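Local coordinates for VgrG protein (Vibrio cholerae, PDB 4DTH) that binds ATP and magnesium through the actin cross-linking domain of a Vibrio cholerae VgrG toxin and probably uses them to cross-link G-actin, at residues A[228-233]-A[346-351]; A[232-237]-A[273-278]. All blocks are in the same frame, centred on the assembly; numbering follows the deposited sequence.

Contacts 1 and 2 both hang on helix 221-245 of the actin cross-linking domain, a worked example of one helix anchored at successive turns. Their centres lie about 10 Å apart. Both start from the same part of the helix, sharing Thr232 and Ser233; along the chain, the partner of contact 2 (273-278) comes first and that of contact 1 (346-351) later. These two partners meet in turn, since strands 277-279 and 343-352 pair antiparallel, with a probable hydrogen bond from Leu278 N to Glu351 O at 2.8 Å. The helix is thus fastened directly to strand 343-352, which supplies Leu349 and Glu351 to the ATP pocket and, with Glu351, a magnesium ligand, and also to the turn leading into its neighbour.

Contact 1: residues A[228-233]-A[346-351]; sequences FAYLTS and LAILFE. With ATP (adenosine-5'-triphosphate), chain B.
Tyr230 spans the gap between a helix and a strand whose nearest CA atoms, its own and that of Ile348, are 11.0 Å apart. From CB, which points toward the strand, CG continues anti to the backbone N (chi1 178°) and sets the ring against Ile348 and Phe350. Along one rim, CE1 reaches Phe350 CZ at 3.5 Å; the two ring planes are nearly perpendicular (87°) yet meet rim to rim, neither lying over the other's face. One face of the tyrosine ring receives Ile348 CD1, a CH-pi contact 4.1 Å from the centroid, with the methyl nearest to CZ. At the tip, OH lies 3.4 Å from Phe350 CZ and hydrogen-bonds a water at 2.9 Å. That water donates to Leu349 O at 2.8 Å, linking the buried hydroxyl to the strand backbone. Leu349 itself turns away from the helix, and its CD2 packs 3.4 Å from C5 of the ATP adenine, so this strand separates the aromatic cluster from the nucleotide. Phe184 adds a third ring against both aromatics. Helices 204-212 and 292-307 pack on helix 221-245, while strand 343-352 runs between strands 173-180 and 277-279.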
loop_
_atom_site.group_PDB
_atom_site.type_symbol
_atom_site.label_atom_id
_atom_site.label_comp_id
_atom_site.label_asym_id
_atom_site.label_seq_id
_atom_site.Cartn_x
_atom_site.Cartn_y
_atom_site.Cartn_z
ATOM N N PHE A 228 -12.778 -5.055 18.686
ATOM C CA PHE A 228 -14.141 -4.633 18.361
ATOM C C PHE A 228 -14.151 -3.231 17.768
ATOM O O PHE A 228 -14.784 -3.035 16.741
ATOM C CB PHE A 228 -15.045 -4.689 19.603
ATOM C CG PHE A 228 -16.428 -4.121 19.380
ATOM C CD1 PHE A 228 -17.445 -4.910 18.853
ATOM C CD2 PHE A 228 -16.724 -2.809 19.733
ATOM C CE1 PHE A 228 -18.736 -4.396 18.688
ATOM C CE2 PHE A 228 -18.022 -2.302 19.579
ATOM C CZ PHE A 228 -19.008 -3.097 19.043
ATOM N N ALA A 229 -13.463 -2.259 18.405
ATOM C CA ALA A 229 -13.439 -0.887 17.886
ATOM C C ALA A 229 -12.809 -0.806 16.494
ATOM O O ALA A 229 -13.330 -0.092 15.634
ATOM C CB ALA A 229 -12.711 0.031 18.840
ATOM N N TYR A 230 -11.717 -1.551 16.269
ATOM C CA TYR A 230 -11.010 -1.577 14.991
ATOM C C TYR A 230 -11.915 -2.142 13.888
ATOM O O TYR A 230 -12.135 -1.468 12.873
ATOM C CB TYR A 230 -9.709 -2.397 15.124
ATOM C CG TYR A 230 -8.938 -2.524 13.826
ATOM C CD1 TYR A 230 -8.227 -1.445 13.305
ATOM C CD2 TYR A 230 -8.959 -3.705 13.094
ATOM C CE1 TYR A 230 -7.534 -1.549 12.102
ATOM C CE2 TYR A 230 -8.257 -3.828 11.896
ATOM C CZ TYR A 230 -7.548 -2.745 11.403
ATOM O OH TYR A 230 -6.881 -2.856 10.212
ATOM N N LEU A 231 -12.439 -3.370 14.088
ATOM C CA LEU A 231 -13.303 -4.027 13.102
ATOM C C LEU A 231 -14.595 -3.263 12.875
ATOM O O LEU A 231 -14.955 -3.037 11.722
ATOM C CB LEU A 231 -13.608 -5.479 13.501
ATOM C CG LEU A 231 -12.466 -6.476 13.335
ATOM C CD1 LEU A 231 -12.896 -7.861 13.797
ATOM C CD2 LEU A 231 -11.972 -6.531 11.864
ATOM N N THR A 232 -15.281 -2.834 13.956
ATOM C CA THR A 232 -16.526 -2.074 13.794
ATOM C C THR A 232 -16.274 -0.792 13.000
ATOM O O THR A 232 -17.056 -0.492 12.109
ATOM C CB THR A 232 -17.232 -1.819 15.133
ATOM O OG1 THR A 232 -17.433 -3.064 15.807
ATOM C CG2 THR A 232 -18.574 -1.142 14.945
ATOM N N SER A 233 -15.171 -0.066 13.289
ATOM C CA SER A 233 -14.841 1.163 12.555
ATOM C C SER A 233 -14.680 0.879 11.055
ATOM O O SER A 233 -15.219 1.620 10.239
ATOM C CB SER A 233 -13.587 1.821 13.122
ATOM O OG SER A 233 -13.838 2.272 14.449
ATOM N N LEU A 346 0.730 -10.929 14.818
ATOM C CA LEU A 346 0.153 -10.290 13.640
ATOM C C LEU A 346 0.454 -8.804 13.560
ATOM O O LEU A 346 0.301 -8.075 14.545
ATOM C CB LEU A 346 -1.374 -10.526 13.593
ATOM C CG LEU A 346 -2.166 -9.781 12.507
ATOM C CD1 LEU A 346 -1.902 -10.352 11.111
ATOM C CD2 LEU A 346 -3.651 -9.835 12.793
ATOM N N ALA A 347 0.900 -8.367 12.373
ATOM C CA ALA A 347 1.104 -6.967 12.071
ATOM C C ALA A 347 -0.011 -6.581 11.109
ATOM O O ALA A 347 -0.396 -7.376 10.244
ATOM C CB ALA A 347 2.462 -6.743 11.405
ATOM N N ILE A 348 -0.548 -5.377 11.285
ATOM C CA ILE A 348 -1.579 -4.821 10.405
ATOM C C ILE A 348 -1.031 -3.556 9.790
ATOM O O ILE A 348 -0.364 -2.770 10.470
ATOM C CB ILE A 348 -2.981 -4.669 11.068
ATOM C CG1 ILE A 348 -2.911 -3.831 12.375
ATOM C CG2 ILE A 348 -3.611 -6.068 11.275
ATOM C CD1 ILE A 348 -4.306 -3.536 13.069
ATOM N N LEU A 349 -1.249 -3.394 8.480
ATOM C CA LEU A 349 -0.659 -2.309 7.704
ATOM C C LEU A 349 -1.617 -1.255 7.226
ATOM O O LEU A 349 -2.777 -1.545 6.967
ATOM C CB LEU A 349 0.113 -2.903 6.521
ATOM C CG LEU A 349 1.552 -3.336 6.843
ATOM C CD1 LEU A 349 1.601 -4.596 7.734
ATOM C CD2 LEU A 349 2.288 -3.588 5.601
ATOM N N PHE A 350 -1.111 -0.012 7.084
ATOM C CA PHE A 350 -1.946 1.116 6.683
ATOM C C PHE A 350 -1.236 2.006 5.711
ATOM O O PHE A 350 -0.089 2.389 5.946
ATOM C CB PHE A 350 -2.381 1.928 7.919
ATOM C CG PHE A 350 -3.112 1.089 8.935
ATOM C CD1 PHE A 350 -4.490 0.906 8.847
ATOM C CD2 PHE A 350 -2.418 0.425 9.941
ATOM C CE1 PHE A 350 -5.158 0.076 9.746
ATOM C CE2 PHE A 350 -3.088 -0.403 10.847
ATOM C CZ PHE A 350 -4.451 -0.580 10.737
ATOM N N GLU A 351 -1.934 2.365 4.627
ATOM C CA GLU A 351 -1.375 3.221 3.594
ATOM C C GLU A 351 -1.858 4.657 3.758
ATOM O O GLU A 351 -3.068 4.919 3.738
ATOM C CB GLU A 351 -1.765 2.669 2.208
ATOM C CG GLU A 351 -1.282 3.514 1.042
ATOM C CD GLU A 351 -1.727 3.019 -0.321
ATOM O OE1 GLU A 351 -1.783 1.787 -0.523
ATOM O OE2 GLU A 351 -1.947 3.870 -1.210
HETATM P PG ATP B . -2.302 -1.865 -3.783
HETATM O O1G ATP B . -2.585 -0.682 -2.912
HETATM O O2G ATP B . -3.102 -3.060 -3.347
HETATM O O3G ATP B . -2.606 -1.592 -5.229
HETATM P PB ATP B . 0.224 -3.208 -4.124
HETATM O O1B ATP B . -0.393 -4.550 -4.092
HETATM O O2B ATP B . 0.599 -2.887 -5.551
HETATM O O3B ATP B . -0.742 -2.191 -3.620
HETATM P PA ATP B . 1.835 -3.760 -1.864
HETATM O O1A ATP B . 0.641 -4.473 -1.363
HETATM O O2A ATP B . 2.961 -4.788 -2.006
HETATM O O3A ATP B . 1.534 -3.177 -3.201
HETATM O "O5'" ATP B . 2.222 -2.606 -0.818
HETATM C "C5'" ATP B . 3.505 -1.988 -1.009
HETATM C "C4'" ATP B . 3.847 -1.026 0.098
HETATM O "O4'" ATP B . 3.777 -1.701 1.387
HETATM C "C3'" ATP B . 5.269 -0.472 0.009
HETATM O "O3'" ATP B . 5.361 0.874 0.471
HETATM C "C2'" ATP B . 6.036 -1.433 0.908
HETATM O "O2'" ATP B . 7.304 -0.951 1.322
HETATM C "C1'" ATP B . 5.033 -1.563 2.036
HETATM N N9 ATP B . 5.232 -2.682 2.961
HETATM C C8 ATP B . 5.272 -4.014 2.653
HETATM N N7 ATP B . 5.454 -4.789 3.696
HETATM C C5 ATP B . 5.543 -3.904 4.762
HETATM C C6 ATP B . 5.720 -4.088 6.148
HETATM N N6 ATP B . 5.850 -5.285 6.734
HETATM N N1 ATP B . 5.743 -2.983 6.929
HETATM C C2 ATP B . 5.597 -1.784 6.360
HETATM N N3 ATP B . 5.421 -1.486 5.075
HETATM C C4 ATP B . 5.406 -2.596 4.315
HETATM O O HOH W 1 -4.901 -3.057 8.044
#

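Contact 2: residues A[232-237]-A[273-278]; sequences TSIYLK and NAWEIL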
loop_
_atom_site.group_PDB
_atom_site.type_symbol
_atom_site.label_atom_id
_atom_site.label_comp_id
_atom_site.label_asym_id
_atom_site.label_seq_id
_atom_site.Cartn_x
_atom_site.Cartn_y
_atom_site.Cartn_z
ATOM N N THR A 232 -15.281 -2.834 13.956
ATOM C CA THR A 232 -16.526 -2.074 13.794
ATOM C C THR A 232 -16.274 -0.792 13.000
ATOM O O THR A 232 -17.056 -0.492 12.109
ATOM C CB THR A 232 -17.232 -1.819 15.133
ATOM O OG1 THR A 232 -17.433 -3.064 15.807
ATOM C CG2 THR A 232 -18.574 -1.142 14.945
ATOM N N SER A 233 -15.171 -0.066 13.289
ATOM C CA SER A 233 -14.841 1.163 12.555
ATOM C C SER A 233 -14.680 0.879 11.055
ATOM O O SER A 233 -15.219 1.620 10.239
ATOM C CB SER A 233 -13.587 1.821 13.122
ATOM O OG SER A 233 -13.838 2.272 14.449
ATOM N N ILE A 234 -13.985 -0.216 10.702
ATOM C CA ILE A 234 -13.785 -0.609 9.301
ATOM C C ILE A 234 -15.114 -1.002 8.646
ATOM O O ILE A 234 -15.389 -0.561 7.530
ATOM C CB ILE A 234 -12.711 -1.718 9.168
ATOM C CG1 ILE A 234 -11.311 -1.130 9.457
ATOM C CG2 ILE A 234 -12.762 -2.387 7.756
ATOM C CD1 ILE A 234 -10.182 -2.123 9.423
ATOM N N TYR A 235 -15.923 -1.835 9.336
ATOM C CA TYR A 235 -17.209 -2.292 8.793
ATOM C C TYR A 235 -18.150 -1.113 8.541
ATOM O O TYR A 235 -18.763 -1.046 7.475
ATOM C CB TYR A 235 -17.888 -3.310 9.731
ATOM C CG TYR A 235 -17.322 -4.718 9.741
ATOM C CD1 TYR A 235 -15.950 -4.947 9.623
ATOM C CD2 TYR A 235 -18.141 -5.812 9.998
ATOM C CE1 TYR A 235 -15.418 -6.233 9.731
ATOM C CE2 TYR A 235 -17.622 -7.102 10.090
ATOM C CZ TYR A 235 -16.259 -7.305 9.987
ATOM O OH TYR A 235 -15.775 -8.585 10.053
ATOM N N LEU A 236 -18.241 -0.173 9.512
ATOM C CA LEU A 236 -19.094 1.013 9.400
ATOM C C LEU A 236 -18.622 1.939 8.285
ATOM O O LEU A 236 -19.452 2.426 7.520
ATOM C CB LEU A 236 -19.196 1.775 10.737
ATOM C CG LEU A 236 -19.924 1.064 11.882
ATOM C CD1 LEU A 236 -19.932 1.948 13.133
ATOM C CD2 LEU A 236 -21.353 0.667 11.494
ATOM N N LYS A 237 -17.296 2.159 8.170
ATOM C CA LYS A 237 -16.732 2.984 7.099
ATOM C C LYS A 237 -17.000 2.362 5.719
ATOM O O LYS A 237 -17.329 3.091 4.776
ATOM C CB LYS A 237 -15.228 3.245 7.312
ATOM C CG LYS A 237 -14.598 4.178 6.267
ATOM C CD LYS A 237 -15.131 5.610 6.345
ATOM C CE LYS A 237 -14.353 6.521 5.430
ATOM N NZ LYS A 237 -14.829 7.918 5.577
ATOM N N ASN A 273 -8.842 6.934 -1.554
ATOM C CA ASN A 273 -8.536 8.277 -1.054
ATOM C C ASN A 273 -9.460 8.693 0.085
ATOM O O ASN A 273 -9.006 9.335 1.028
ATOM C CB ASN A 273 -8.567 9.303 -2.185
ATOM C CG ASN A 273 -7.379 9.197 -3.112
ATOM O OD1 ASN A 273 -6.387 8.516 -2.822
ATOM N ND2 ASN A 273 -7.463 9.843 -4.263
ATOM N N ALA A 274 -10.741 8.283 0.018
ATOM C CA ALA A 274 -11.730 8.592 1.049
ATOM C C ALA A 274 -11.387 7.981 2.415
ATOM O O ALA A 274 -11.780 8.545 3.430
ATOM C CB ALA A 274 -13.115 8.170 0.604
ATOM N N TRP A 275 -10.637 6.853 2.456
ATOM C CA TRP A 275 -10.196 6.261 3.722
ATOM C C TRP A 275 -9.143 7.167 4.394
ATOM O O TRP A 275 -9.083 7.207 5.624
ATOM C CB TRP A 275 -9.567 4.874 3.502
ATOM C CG TRP A 275 -10.565 3.781 3.278
ATOM C CD1 TRP A 275 -11.044 3.342 2.081
ATOM C CD2 TRP A 275 -11.163 2.949 4.282
ATOM N NE1 TRP A 275 -11.894 2.279 2.272
ATOM C CE2 TRP A 275 -12.024 2.046 3.616
ATOM C CE3 TRP A 275 -11.101 2.914 5.689
ATOM C CZ2 TRP A 275 -12.813 1.115 4.303
ATOM C CZ3 TRP A 275 -11.863 1.971 6.368
ATOM C CH2 TRP A 275 -12.707 1.085 5.680
ATOM N N GLU A 276 -8.292 7.849 3.575
ATOM C CA GLU A 276 -7.152 8.722 3.961
ATOM C C GLU A 276 -5.988 7.859 4.467
ATOM O O GLU A 276 -4.895 7.888 3.900
ATOM C CB GLU A 276 -7.543 9.806 4.981
ATOM C CG GLU A 276 -8.570 10.792 4.439
ATOM C CD GLU A 276 -8.958 11.903 5.394
ATOM O OE1 GLU A 276 -10.083 12.430 5.247
ATOM O OE2 GLU A 276 -8.154 12.241 6.293
ATOM N N ILE A 277 -6.241 7.093 5.529
ATOM C CA ILE A 277 -5.341 6.097 6.092
ATOM C C ILE A 277 -6.052 4.789 5.731
ATOM O O ILE A 277 -7.067 4.422 6.336
ATOM C CB ILE A 277 -5.097 6.290 7.613
ATOM C CG1 ILE A 277 -4.416 7.656 7.872
ATOM C CG2 ILE A 277 -4.247 5.137 8.165
ATOM C CD1 ILE A 277 -4.333 8.121 9.348
ATOM N N LEU A 278 -5.554 4.140 4.687
ATOM C CA LEU A 278 -6.180 2.952 4.121
ATOM C C LEU A 278 -5.717 1.633 4.751
ATOM O O LEU A 278 -4.549 1.276 4.607
ATOM C CB LEU A 278 -5.923 2.930 2.594
ATOM C CG LEU A 278 -6.439 1.729 1.795
ATOM C CD1 LEU A 278 -7.962 1.717 1.724
ATOM C CD2 LEU A 278 -5.835 1.718 0.385
HETATM O O HOH W 2 -14.339 9.956 3.804
#
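Lys237 lays its aliphatic chain over one face of the Trp275 indole, and this is the tight part of the contact. Its CG stands 3.6 Å from the centroid of the six-membered ring, 17° off the normal, in a CH-pi contact; CB adds a touch at 3.7 Å from CZ3. The lysine chain and the indole run antiparallel alongside one another, an arrangement set on the lysine side by CG anti to the backbone N (chi1 -176°) and a bend at chi2 of 67°. Ile234, one turn earlier, comes to the far end of the indole: its backbone O lies at the ring edge, close to the plane, 3.7 Å from CH2, and its CG2 is 4.0 Å from the same carbon. The tryptophan is thus wedged against helix 221-245 close to where the chain leaves helix 269-275: Glu276, with positive phi, departs from helical geometry, and the chain turns into strand 277-279, which lies beside strand 343-352. Trp200 meets the indole edge-to-face, and Thr238 and Leu241 extend the helix surface against it. Beyond the ring the packing gives way to polar, partly exposed ground. Lys237 NZ stays 3.8 Å from Ala274 O, and a water joins them, accepting from NZ at 2.7 Å and donating to the carbonyl at 2.9 Å. The ammonium also forms a salt bridge with Glu240 on the next turn of its own helix.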